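Side-chain contacts in tailspike protein (Siphovirus 9NA, PDB 3RIQ), which serves the phage as its receptor-binding protein for Salmonella lipopolysaccharide, which it probably cleaves as an endorhamnosidase: residues Ala61-Ile64 and Asn70-Asn73; Val220-Asn225 and Tyr263-Asp268; Leu475-Ile478 and Arg483-Glu486; Ala531-Pro534 and Phe538-Tyr541. All blocks are in the same frame, centred on the assembly; numbering follows the deposited sequence.

From the N terminus, interaction 1 comes first, closing a short loop of five residues across the corner from strand 63-65 to strand 67-72, at one end of the right-handed beta-helix. Interaction 2 follows farther along the same helix and closes a much longer excursion of 37 residues, its centre about 25 Å from that of interaction 1. Leaving the parallel strands, the chain enters an antiparallel sheet, where interaction 3 closes the hairpin 470-479/482-489. Interaction 4 closes the last hairpin, 527-532/538-542, with its centre about 24 Å from that of interaction 3. All four lie in series, so none nests in or crosses another; the last two both touch the second subunit.

Interaction 1 of 4, residues Ala61-Ile64 and Asn70-Asn73; sequences AKFI and NWNN
Phe63 and Trp71 meet ring against ring, the benzo edge of the indole directed at the face of the phenyl. The two planes stand at 87°, and the ring centroid of Phe63 lies 5.6 Å from that of the Trp71 six-membered ring, which makes this an offset edge-to-face (T-shaped) pair. At the closest point, Phe63 CZ is 3.6 Å from Trp71 CZ2. Phe63 CE2 is almost as near, 3.7 Å from the same CZ2, while Trp71 CH2 sits 4.0 Å from Phe63 CE2, so the indole edge is set against one end of the phenyl ring.

Both aromatic groups leave their strands with CG anti to the carbonyl carbon (chi1 -58° for Phe63, -79° for Trp71), and this brings them together although the CA atoms of Phe63 and Asn70 stay 11.7 Å apart. The strands are not hydrogen-bonded to each other: they are successive strands in a right-handed parallel beta-helix, and the rings bridge its buried interior.

Further out, strands of the neighbouring turns, before and after, pack on the pair. Met85 touches Phe63 and Val80 touches Trp71, both from strand 79-87, with Tyr40 also against Phe63 and Leu148 against Trp71. Phe50 adds a second edge-to-face partner for the indole. The backbone of Phe63 is held by hydrogen bonds to His84 and His86, while Asn72 ND2 donates to Asn151 OD1.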
loop_
_atom_site.group_PDB
_atom_site.type_symbol
_atom_site.label_atom_id
_atom_site.label_comp_id
_atom_site.label_asym_id
_atom_site.label_seq_id
_atom_site.Cartn_x
_atom_site.Cartn_y
_atom_site.Cartn_z
ATOM N N ALA A 61 -24.022 23.774 18.516
ATOM C CA ALA A 61 -23.709 25.200 18.389
ATOM C C ALA A 61 -22.231 25.363 18.725
ATOM O O ALA A 61 -21.565 24.353 18.982
ATOM C CB ALA A 61 -24.605 26.018 19.332
ATOM N N LYS A 62 -21.696 26.585 18.693
ATOM C CA LYS A 62 -20.256 26.801 18.774
ATOM C C LYS A 62 -19.818 27.377 20.099
ATOM O O LYS A 62 -20.589 28.088 20.753
ATOM C CB LYS A 62 -19.830 27.800 17.683
ATOM C CG LYS A 62 -20.214 27.346 16.285
ATOM C CD LYS A 62 -19.694 28.322 15.261
ATOM C CE LYS A 62 -20.032 27.847 13.860
ATOM N NZ LYS A 62 -21.508 27.875 13.609
ATOM N N PHE A 63 -18.569 27.087 20.473
ATOM C CA PHE A 63 -17.872 27.833 21.530
ATOM C C PHE A 63 -17.044 28.954 20.887
ATOM O O PHE A 63 -16.103 28.668 20.118
ATOM C CB PHE A 63 -16.960 26.912 22.323
ATOM C CG PHE A 63 -17.679 25.748 22.961
ATOM C CD1 PHE A 63 -18.712 25.964 23.911
ATOM C CD2 PHE A 63 -17.361 24.444 22.599
ATOM C CE1 PHE A 63 -19.382 24.868 24.527
ATOM C CE2 PHE A 63 -18.043 23.341 23.184
ATOM C CZ PHE A 63 -19.048 23.558 24.158
ATOM N N ILE A 64 -17.373 30.207 21.211
ATOM C CA ILE A 64 -16.799 31.367 20.545
ATOM C C ILE A 64 -15.985 32.200 21.513
ATOM O O ILE A 64 -16.494 32.582 22.565
ATOM C CB ILE A 64 -17.918 32.257 19.940
ATOM C CG1 ILE A 64 -18.787 31.465 18.963
ATOM C CG2 ILE A 64 -17.327 33.545 19.278
ATOM C CD1 ILE A 64 -20.116 32.171 18.594
ATOM N N ASN A 70 -11.021 26.256 29.459
ATOM C CA ASN A 70 -10.521 25.050 30.190
ATOM C C ASN A 70 -11.652 24.139 30.615
ATOM O O ASN A 70 -12.648 24.586 31.226
ATOM C CB ASN A 70 -9.763 25.484 31.458
ATOM C CG ASN A 70 -8.587 26.369 31.161
ATOM O OD1 ASN A 70 -8.637 27.611 31.321
ATOM N ND2 ASN A 70 -7.507 25.755 30.753
ATOM N N TRP A 71 -11.508 22.849 30.310
ATOM C CA TRP A 71 -12.441 21.818 30.761
ATOM C C TRP A 71 -11.725 20.906 31.737
ATOM O O TRP A 71 -10.775 20.176 31.367
ATOM C CB TRP A 71 -12.979 21.028 29.575
ATOM C CG TRP A 71 -14.074 21.734 28.799
ATOM C CD1 TRP A 71 -14.482 23.065 28.897
ATOM C CD2 TRP A 71 -14.907 21.133 27.818
ATOM N NE1 TRP A 71 -15.533 23.287 28.018
ATOM C CE2 TRP A 71 -15.804 22.125 27.345
ATOM C CE3 TRP A 71 -14.981 19.827 27.269
ATOM C CZ2 TRP A 71 -16.760 21.859 26.316
ATOM C CZ3 TRP A 71 -15.927 19.567 26.283
ATOM C CH2 TRP A 71 -16.811 20.583 25.813
ATOM N N ASN A 72 -12.200 20.931 32.984
ATOM C CA ASN A 72 -11.524 20.249 34.110
ATOM C C ASN A 72 -12.431 19.182 34.699
ATOM O O ASN A 72 -13.653 19.304 34.655
ATOM C CB ASN A 72 -11.190 21.276 35.197
ATOM C CG ASN A 72 -10.325 22.388 34.678
ATOM O OD1 ASN A 72 -10.485 23.567 35.039
ATOM N ND2 ASN A 72 -9.379 22.035 33.865
ATOM N N ASN A 73 -11.830 18.131 35.228
ATOM C CA ASN A 73 -12.554 17.036 35.884
ATOM C C ASN A 73 -13.638 16.389 35.028
ATOM O O ASN A 73 -14.678 15.998 35.527
ATOM C CB ASN A 73 -13.142 17.510 37.226
ATOM C CG ASN A 73 -12.074 18.061 38.138
ATOM O OD1 ASN A 73 -11.016 17.452 38.309
ATOM N ND2 ASN A 73 -12.353 19.186 38.764
#

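Interaction 2 of 4, residues Val220-Asn225 and Tyr263-Asp268; sequences VLFIRN and YRLVFD
Leu265 puts its CD1 methyl over one face of the Phe222 ring, inside the right-handed parallel beta-helix. Strands 220-223 and 266-273 are not paired with each other, so the side chains span the core between them. This is the tight part of the contact. Leu265 CD1 lies 4.1 Å from the Phe222 ring centroid and 21° off the ring normal, a CH-pi contact shifted toward the rim, with Phe222 CG 3.9 Å from that methyl carbon. Leu265 gets there with CG anti to its carbonyl carbon (chi1 -61°). Phe267 runs past Phe222 in the opposite direction, and its CE1 comes 4.0 Å from Phe222 CE2. Val235 packs on Phe222 and Thr250 on Phe267.

Packing thins toward Arg264, which is partly exposed and makes salt bridges with Asp226 and Asp229 instead of reaching across to residues 220-225. Here the two segments are joined by backbone: Tyr263 N donates to Asn225 O at 3.0 Å, in the carbonyl plane. The phenol of Tyr263 has its own partner, Tyr263 OH bonding to Asp295.

The carboxamide of Asn225 is held at both ends, by Asn205 at OD1 and Asn195 at ND2. Within its own turn, Asn225 ND2 also donates to Ile223 O at 2.9 Å, from 61° out of the carbonyl plane.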
loop_
_atom_site.group_PDB
_atom_site.type_symbol
_atom_site.label_atom_id
_atom_site.label_comp_id
_atom_site.label_asym_id
_atom_site.label_seq_id
_atom_site.Cartn_x
_atom_site.Cartn_y
_atom_site.Cartn_z
ATOM N N VAL A 220 -1.384 17.623 13.853
ATOM C CA VAL A 220 -1.400 16.928 15.143
ATOM C C VAL A 220 -0.006 17.005 15.693
ATOM O O VAL A 220 0.968 16.789 14.947
ATOM C CB VAL A 220 -1.845 15.437 15.020
ATOM C CG1 VAL A 220 -1.982 14.828 16.410
ATOM C CG2 VAL A 220 -3.161 15.304 14.217
ATOM N N LEU A 221 0.099 17.299 17.006
ATOM C CA LEU A 221 1.393 17.477 17.671
ATOM C C LEU A 221 1.445 16.638 18.951
ATOM O O LEU A 221 0.500 16.683 19.772
ATOM C CB LEU A 221 1.580 18.965 18.010
ATOM C CG LEU A 221 2.856 19.305 18.800
ATOM C CD1 LEU A 221 4.081 19.082 17.932
ATOM C CD2 LEU A 221 2.807 20.727 19.264
ATOM N N PHE A 222 2.497 15.836 19.091
ATOM C CA PHE A 222 2.728 14.982 20.287
ATOM C C PHE A 222 3.885 15.510 21.142
ATOM O O PHE A 222 4.955 15.825 20.608
ATOM C CB PHE A 222 3.061 13.542 19.882
ATOM C CG PHE A 222 1.920 12.832 19.207
ATOM C CD1 PHE A 222 1.013 12.067 19.942
ATOM C CD2 PHE A 222 1.687 13.003 17.838
ATOM C CE1 PHE A 222 -0.083 11.442 19.327
ATOM C CE2 PHE A 222 0.593 12.371 17.223
ATOM C CZ PHE A 222 -0.290 11.612 17.965
ATOM N N ILE A 223 3.640 15.627 22.457
ATOM C CA ILE A 223 4.644 16.052 23.423
ATOM C C ILE A 223 4.701 15.031 24.560
ATOM O O ILE A 223 3.698 14.830 25.264
ATOM C CB ILE A 223 4.255 17.460 23.979
ATOM C CG1 ILE A 223 4.401 18.509 22.886
ATOM C CG2 ILE A 223 5.074 17.829 25.245
ATOM C CD1 ILE A 223 3.638 19.843 23.181
ATOM N N ARG A 224 5.857 14.373 24.712
ATOM C CA ARG A 224 6.071 13.366 25.783
ATOM C C ARG A 224 4.978 12.288 25.788
ATOM O O ARG A 224 4.364 11.992 26.846
ATOM C CB ARG A 224 6.250 14.007 27.195
ATOM C CG ARG A 224 7.003 13.086 28.143
ATOM C CD ARG A 224 7.267 13.752 29.526
ATOM N NE ARG A 224 7.943 12.774 30.410
ATOM C CZ ARG A 224 9.258 12.546 30.430
ATOM N NH1 ARG A 224 10.093 13.267 29.674
ATOM N NH2 ARG A 224 9.768 11.628 31.267
ATOM N N ASN A 225 4.720 11.730 24.597
ATOM C CA ASN A 225 3.828 10.563 24.449
ATOM C C ASN A 225 4.647 9.313 24.130
ATOM O O ASN A 225 5.653 9.391 23.404
ATOM C CB ASN A 225 2.755 10.788 23.358
ATOM C CG ASN A 225 1.541 11.564 23.871
ATOM O OD1 ASN A 225 0.393 11.078 23.759
ATOM N ND2 ASN A 225 1.764 12.764 24.434
ATOM N N TYR A 263 7.782 8.311 21.651
ATOM C CA TYR A 263 8.202 6.940 21.395
ATOM C C TYR A 263 7.064 6.058 20.982
ATOM O O TYR A 263 5.916 6.252 21.423
ATOM C CB TYR A 263 8.817 6.299 22.678
ATOM C CG TYR A 263 10.161 6.883 23.055
ATOM C CD1 TYR A 263 11.353 6.278 22.636
ATOM C CD2 TYR A 263 10.251 8.048 23.824
ATOM C CE1 TYR A 263 12.594 6.827 22.945
ATOM C CE2 TYR A 263 11.485 8.595 24.157
ATOM C CZ TYR A 263 12.661 7.974 23.704
ATOM O OH TYR A 263 13.870 8.504 24.007
ATOM N N ARG A 264 7.365 5.091 20.116
ATOM C CA ARG A 264 6.445 3.975 19.892
ATOM C C ARG A 264 5.018 4.348 19.452
ATOM O O ARG A 264 4.013 3.836 19.982
ATOM C CB ARG A 264 6.442 3.041 21.131
ATOM C CG ARG A 264 7.811 2.356 21.272
ATOM C CD ARG A 264 7.882 1.394 22.453
ATOM N NE ARG A 264 7.729 2.026 23.762
ATOM C CZ ARG A 264 8.122 1.470 24.913
ATOM N NH1 ARG A 264 8.660 0.251 24.921
ATOM N NH2 ARG A 264 7.962 2.123 26.055
ATOM N N LEU A 265 4.930 5.294 18.514
ATOM C CA LEU A 265 3.631 5.691 17.954
ATOM C C LEU A 265 3.462 5.056 16.574
ATOM O O LEU A 265 4.444 4.555 15.969
ATOM C CB LEU A 265 3.551 7.227 17.839
ATOM C CG LEU A 265 3.677 7.943 19.201
ATOM C CD1 LEU A 265 3.785 9.467 18.994
ATOM C CD2 LEU A 265 2.476 7.636 20.121
ATOM N N VAL A 266 2.222 5.088 16.074
ATOM C CA VAL A 266 1.912 4.629 14.715
ATOM C C VAL A 266 1.363 5.788 13.896
ATOM O O VAL A 266 0.434 6.487 14.346
ATOM C CB VAL A 266 0.843 3.499 14.741
ATOM C CG1 VAL A 266 0.474 3.089 13.285
ATOM C CG2 VAL A 266 1.343 2.287 15.529
ATOM N N PHE A 267 1.961 6.007 12.721
ATOM C CA PHE A 267 1.480 6.992 11.763
ATOM C C PHE A 267 1.145 6.207 10.506
ATOM O O PHE A 267 2.065 5.701 9.828
ATOM C CB PHE A 267 2.564 8.049 11.484
ATOM C CG PHE A 267 3.021 8.775 12.732
ATOM C CD1 PHE A 267 2.305 9.875 13.201
ATOM C CD2 PHE A 267 4.128 8.312 13.496
ATOM C CE1 PHE A 267 2.716 10.543 14.362
ATOM C CE2 PHE A 267 4.526 8.977 14.683
ATOM C CZ PHE A 267 3.818 10.090 15.106
ATOM N N ASP A 268 -0.157 6.101 10.212
ATOM C CA ASP A 268 -0.645 5.230 9.133
ATOM C C ASP A 268 -1.624 5.992 8.237
ATOM O O ASP A 268 -2.703 6.367 8.698
ATOM C CB ASP A 268 -1.322 3.983 9.751
ATOM C CG ASP A 268 -2.037 3.099 8.719
ATOM O OD1 ASP A 268 -1.723 3.149 7.509
ATOM O OD2 ASP A 268 -2.913 2.302 9.148
#

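Interaction 3 of 4, residues Leu475-Ile478 and Arg483-Glu486; sequences LSAI and RVGE
Arg483 grips Ser476 side-on through two nitrogens, each bonded to a different acceptor. Its NE donates to Ser476 OG at 2.8 Å, and Arg483 NH2 donates to Ser476 O at 3.1 Å with an N-H...O angle of 167°. Both acceptors lie close to the guanidinium plane, although NH2 itself sits 55° out of the plane of the serine carbonyl. The third nitrogen, NH1, is taken by Pro453 O. Bends at chi2 and chi3 fold the arginine back across the strand, where Ile478 CB lies over a face of the guanidinium and Ile478 CD1 is 3.7 Å from Arg483 NH1.

Ser476 OG has a second partner in a water 2.7 Å away. That water donates to Glu486 OE1, also at 2.7 Å, while Glu486 OE2 is bonded by Gln488 NE2.

The backbone belongs to the antiparallel hairpin of strands 470-479 and 482-489. In the hydrogen-bonded pair Ala477-Val484, Val484 N donates to Ala477 O at 2.9 Å; the return bond from Ala477 N to Val484 O, at 3.0 Å, is weak. The chain then turns a corner at Gly485, whose phi is positive. Ile478 N donates to Ser471 OG of the second subunit.

All three Arg483 nitrogens go to neutral oxygens, so the grip rests on directed hydrogen bonds and not on a direct salt bridge; the Glu486 carboxylate, reached through the water, may help to offset the charge.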
loop_
_atom_site.group_PDB
_atom_site.type_symbol
_atom_site.label_atom_id
_atom_site.label_comp_id
_atom_site.label_asym_id
_atom_site.label_seq_id
_atom_site.Cartn_x
_atom_site.Cartn_y
_atom_site.Cartn_z
ATOM N N LEU A 475 32.540 -4.739 -26.788
ATOM C CA LEU A 475 32.820 -5.033 -25.379
ATOM C C LEU A 475 34.206 -4.505 -25.052
ATOM O O LEU A 475 35.161 -4.792 -25.798
ATOM C CB LEU A 475 32.745 -6.546 -25.107
ATOM C CG LEU A 475 33.098 -7.047 -23.694
ATOM C CD1 LEU A 475 32.155 -6.441 -22.626
ATOM C CD2 LEU A 475 33.109 -8.607 -23.609
ATOM N N SER A 476 34.337 -3.713 -23.981
ATOM C CA SER A 476 35.635 -3.077 -23.690
ATOM C C SER A 476 35.928 -2.988 -22.195
ATOM O O SER A 476 34.998 -2.915 -21.362
ATOM C CB SER A 476 35.727 -1.657 -24.314
ATOM O OG SER A 476 34.770 -0.791 -23.673
ATOM N N ALA A 477 37.215 -3.035 -21.883
ATOM C CA ALA A 477 37.750 -2.767 -20.548
ATOM C C ALA A 477 38.172 -1.291 -20.451
ATOM O O ALA A 477 37.825 -0.486 -21.318
ATOM C CB ALA A 477 38.964 -3.692 -20.258
ATOM N N ILE A 478 38.896 -0.948 -19.390
ATOM C CA ILE A 478 39.357 0.426 -19.189
ATOM C C ILE A 478 40.821 0.374 -18.708
ATOM O O ILE A 478 41.240 -0.583 -18.046
ATOM C CB ILE A 478 38.408 1.202 -18.181
ATOM C CG1 ILE A 478 38.611 2.735 -18.271
ATOM C CG2 ILE A 478 38.541 0.662 -16.738
ATOM C CD1 ILE A 478 37.490 3.584 -17.585
ATOM N N ARG A 483 38.638 3.896 -22.304
ATOM C CA ARG A 483 38.228 2.549 -22.727
ATOM C C ARG A 483 39.280 1.916 -23.636
ATOM O O ARG A 483 39.863 2.595 -24.505
ATOM C CB ARG A 483 36.840 2.545 -23.365
ATOM C CG ARG A 483 35.780 3.186 -22.448
ATOM C CD ARG A 483 34.545 2.340 -22.245
ATOM N NE ARG A 483 34.801 1.072 -21.578
ATOM C CZ ARG A 483 34.854 0.910 -20.258
ATOM N NH1 ARG A 483 34.737 1.963 -19.446
ATOM N NH2 ARG A 483 35.031 -0.313 -19.750
ATOM N N VAL A 484 39.528 0.618 -23.431
ATOM C CA VAL A 484 40.602 -0.082 -24.164
ATOM C C VAL A 484 40.223 -1.541 -24.429
ATOM O O VAL A 484 39.258 -2.051 -23.866
ATOM C CB VAL A 484 41.955 -0.103 -23.378
ATOM C CG1 VAL A 484 42.514 1.292 -23.148
ATOM C CG2 VAL A 484 41.829 -0.869 -22.086
ATOM N N GLY A 485 41.018 -2.219 -25.239
ATOM C CA GLY A 485 40.843 -3.658 -25.434
ATOM C C GLY A 485 39.485 -4.024 -26.005
ATOM O O GLY A 485 38.845 -4.955 -25.539
ATOM N N GLU A 486 39.021 -3.265 -26.992
ATOM C CA GLU A 486 37.648 -3.396 -27.424
ATOM C C GLU A 486 37.498 -4.452 -28.480
ATOM O O GLU A 486 38.115 -4.362 -29.556
ATOM C CB GLU A 486 37.100 -2.057 -27.940
ATOM C CG GLU A 486 35.645 -2.133 -28.402
ATOM C CD GLU A 486 34.956 -0.785 -28.379
ATOM O OE1 GLU A 486 35.148 -0.046 -27.394
ATOM O OE2 GLU A 486 34.222 -0.461 -29.350
HETATM O O HOH W 1 33.245 0.381 -25.514
#

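Interaction 4 of 4, residues Ala531-Pro534 and Phe538-Tyr541; sequences AKKP and FVTY
In the C-terminal beta hairpin of strands 527-532 and 538-542, Ala531 and Val539 form an antiparallel hydrogen-bonded pair. Ala531 N donates to Val539 O at 2.8 Å, nearly along the C=O axis, and Val539 N returns a bond to Ala531 O at 3.1 Å. On the face they share, Ala531 CB meets Val539 CG2 at 4.0 Å, and Tyr541 brings its ring edge, at CE1, to 4.3 Å from Ala531 CB.

Next along is the non-hydrogen-bonded pair Lys532-Phe538. Lys532 runs its extended chain past the ring: with CG anti to the backbone N (chi1 -170°), its CD comes 3.6 Å from Phe538 CZ. The ammonium continues on to Leu511 O and Glu512 O.

Lys533 reaches back over the hairpin, its CE 3.8 Å from Val539 CG1. One water links Lys533, in the turn, to the start of strand 538-542, accepting from Lys533 NZ at 2.8 Å and donating to Phe538 O at 2.7 Å.

Tyr541 OH is bonded to Leu527 N of the second subunit, whose Phe521 also packs on Ala531. With strand 516-521 alongside 527-532, the hairpin completes a three-stranded antiparallel meander.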
loop_
_atom_site.group_PDB
_atom_site.type_symbol
_atom_site.label_atom_id
_atom_site.label_comp_id
_atom_site.label_asym_id
_atom_site.label_seq_id
_atom_site.Cartn_x
_atom_site.Cartn_y
_atom_site.Cartn_z
ATOM N N ALA A 531 51.964 -17.790 -27.414
ATOM C CA ALA A 531 51.114 -18.961 -27.138
ATOM C C ALA A 531 51.505 -19.582 -25.828
ATOM O O ALA A 531 52.669 -19.971 -25.661
ATOM C CB ALA A 531 51.273 -19.976 -28.223
ATOM N N LYS A 532 50.528 -19.711 -24.924
ATOM C CA LYS A 532 50.715 -20.447 -23.683
ATOM C C LYS A 532 50.159 -21.856 -23.902
ATOM O O LYS A 532 48.958 -22.049 -24.011
ATOM C CB LYS A 532 50.000 -19.725 -22.533
ATOM C CG LYS A 532 50.355 -20.313 -21.138
ATOM C CD LYS A 532 49.783 -19.482 -19.994
ATOM C CE LYS A 532 50.285 -20.004 -18.627
ATOM N NZ LYS A 532 49.946 -19.094 -17.479
ATOM N N LYS A 533 51.056 -22.832 -24.020
ATOM C CA LYS A 533 50.688 -24.205 -24.360
ATOM C C LYS A 533 49.869 -24.894 -23.254
ATOM O O LYS A 533 49.749 -24.371 -22.154
ATOM C CB LYS A 533 51.964 -25.004 -24.677
ATOM C CG LYS A 533 52.634 -24.584 -25.995
ATOM C CD LYS A 533 53.937 -25.394 -26.234
ATOM C CE LYS A 533 55.159 -24.685 -25.654
ATOM N NZ LYS A 533 56.439 -25.536 -25.557
ATOM N N PRO A 534 49.305 -26.081 -23.547
ATOM C CA PRO A 534 48.542 -26.804 -22.528
ATOM C C PRO A 534 49.341 -27.146 -21.256
ATOM O O PRO A 534 48.739 -27.276 -20.172
ATOM C CB PRO A 534 48.084 -28.060 -23.270
ATOM C CG PRO A 534 47.924 -27.582 -24.706
ATOM C CD PRO A 534 49.128 -26.669 -24.890
ATOM N N PHE A 538 55.701 -21.645 -22.988
ATOM C CA PHE A 538 55.415 -20.629 -23.991
ATOM C C PHE A 538 56.241 -20.773 -25.266
ATOM O O PHE A 538 57.427 -21.174 -25.220
ATOM C CB PHE A 538 55.713 -19.246 -23.406
ATOM C CG PHE A 538 54.785 -18.827 -22.290
ATOM C CD1 PHE A 538 55.069 -19.170 -20.970
ATOM C CD2 PHE A 538 53.652 -18.037 -22.555
ATOM C CE1 PHE A 538 54.223 -18.788 -19.925
ATOM C CE2 PHE A 538 52.800 -17.622 -21.504
ATOM C CZ PHE A 538 53.086 -18.017 -20.185
ATOM N N VAL A 539 55.617 -20.399 -26.391
ATOM C CA VAL A 539 56.312 -20.221 -27.669
ATOM C C VAL A 539 55.726 -18.994 -28.363
ATOM O O VAL A 539 54.578 -18.587 -28.101
ATOM C CB VAL A 539 56.207 -21.465 -28.614
ATOM C CG1 VAL A 539 57.152 -22.608 -28.131
ATOM C CG2 VAL A 539 54.753 -21.960 -28.759
ATOM N N THR A 540 56.534 -18.387 -29.220
ATOM C CA THR A 540 56.080 -17.233 -29.972
ATOM C C THR A 540 56.127 -17.553 -31.459
ATOM O O THR A 540 57.171 -18.010 -31.976
ATOM C CB THR A 540 56.962 -16.013 -29.654
ATOM O OG1 THR A 540 56.821 -15.683 -28.264
ATOM C CG2 THR A 540 56.556 -14.799 -30.524
ATOM N N TYR A 541 55.023 -17.296 -32.148
ATOM C CA TYR A 541 54.953 -17.424 -33.607
ATOM C C TYR A 541 55.061 -16.066 -34.258
ATOM O O TYR A 541 54.452 -15.113 -33.797
ATOM C CB TYR A 541 53.623 -18.068 -33.990
ATOM C CG TYR A 541 53.545 -19.519 -33.613
ATOM C CD1 TYR A 541 53.031 -19.908 -32.369
ATOM C CD2 TYR A 541 53.955 -20.521 -34.513
ATOM C CE1 TYR A 541 52.989 -21.243 -32.001
ATOM C CE2 TYR A 541 53.889 -21.863 -34.165
ATOM C CZ TYR A 541 53.403 -22.214 -32.905
ATOM O OH TYR A 541 53.315 -23.535 -32.543
HETATM O O HOH W 2 58.332 -23.652 -24.859
#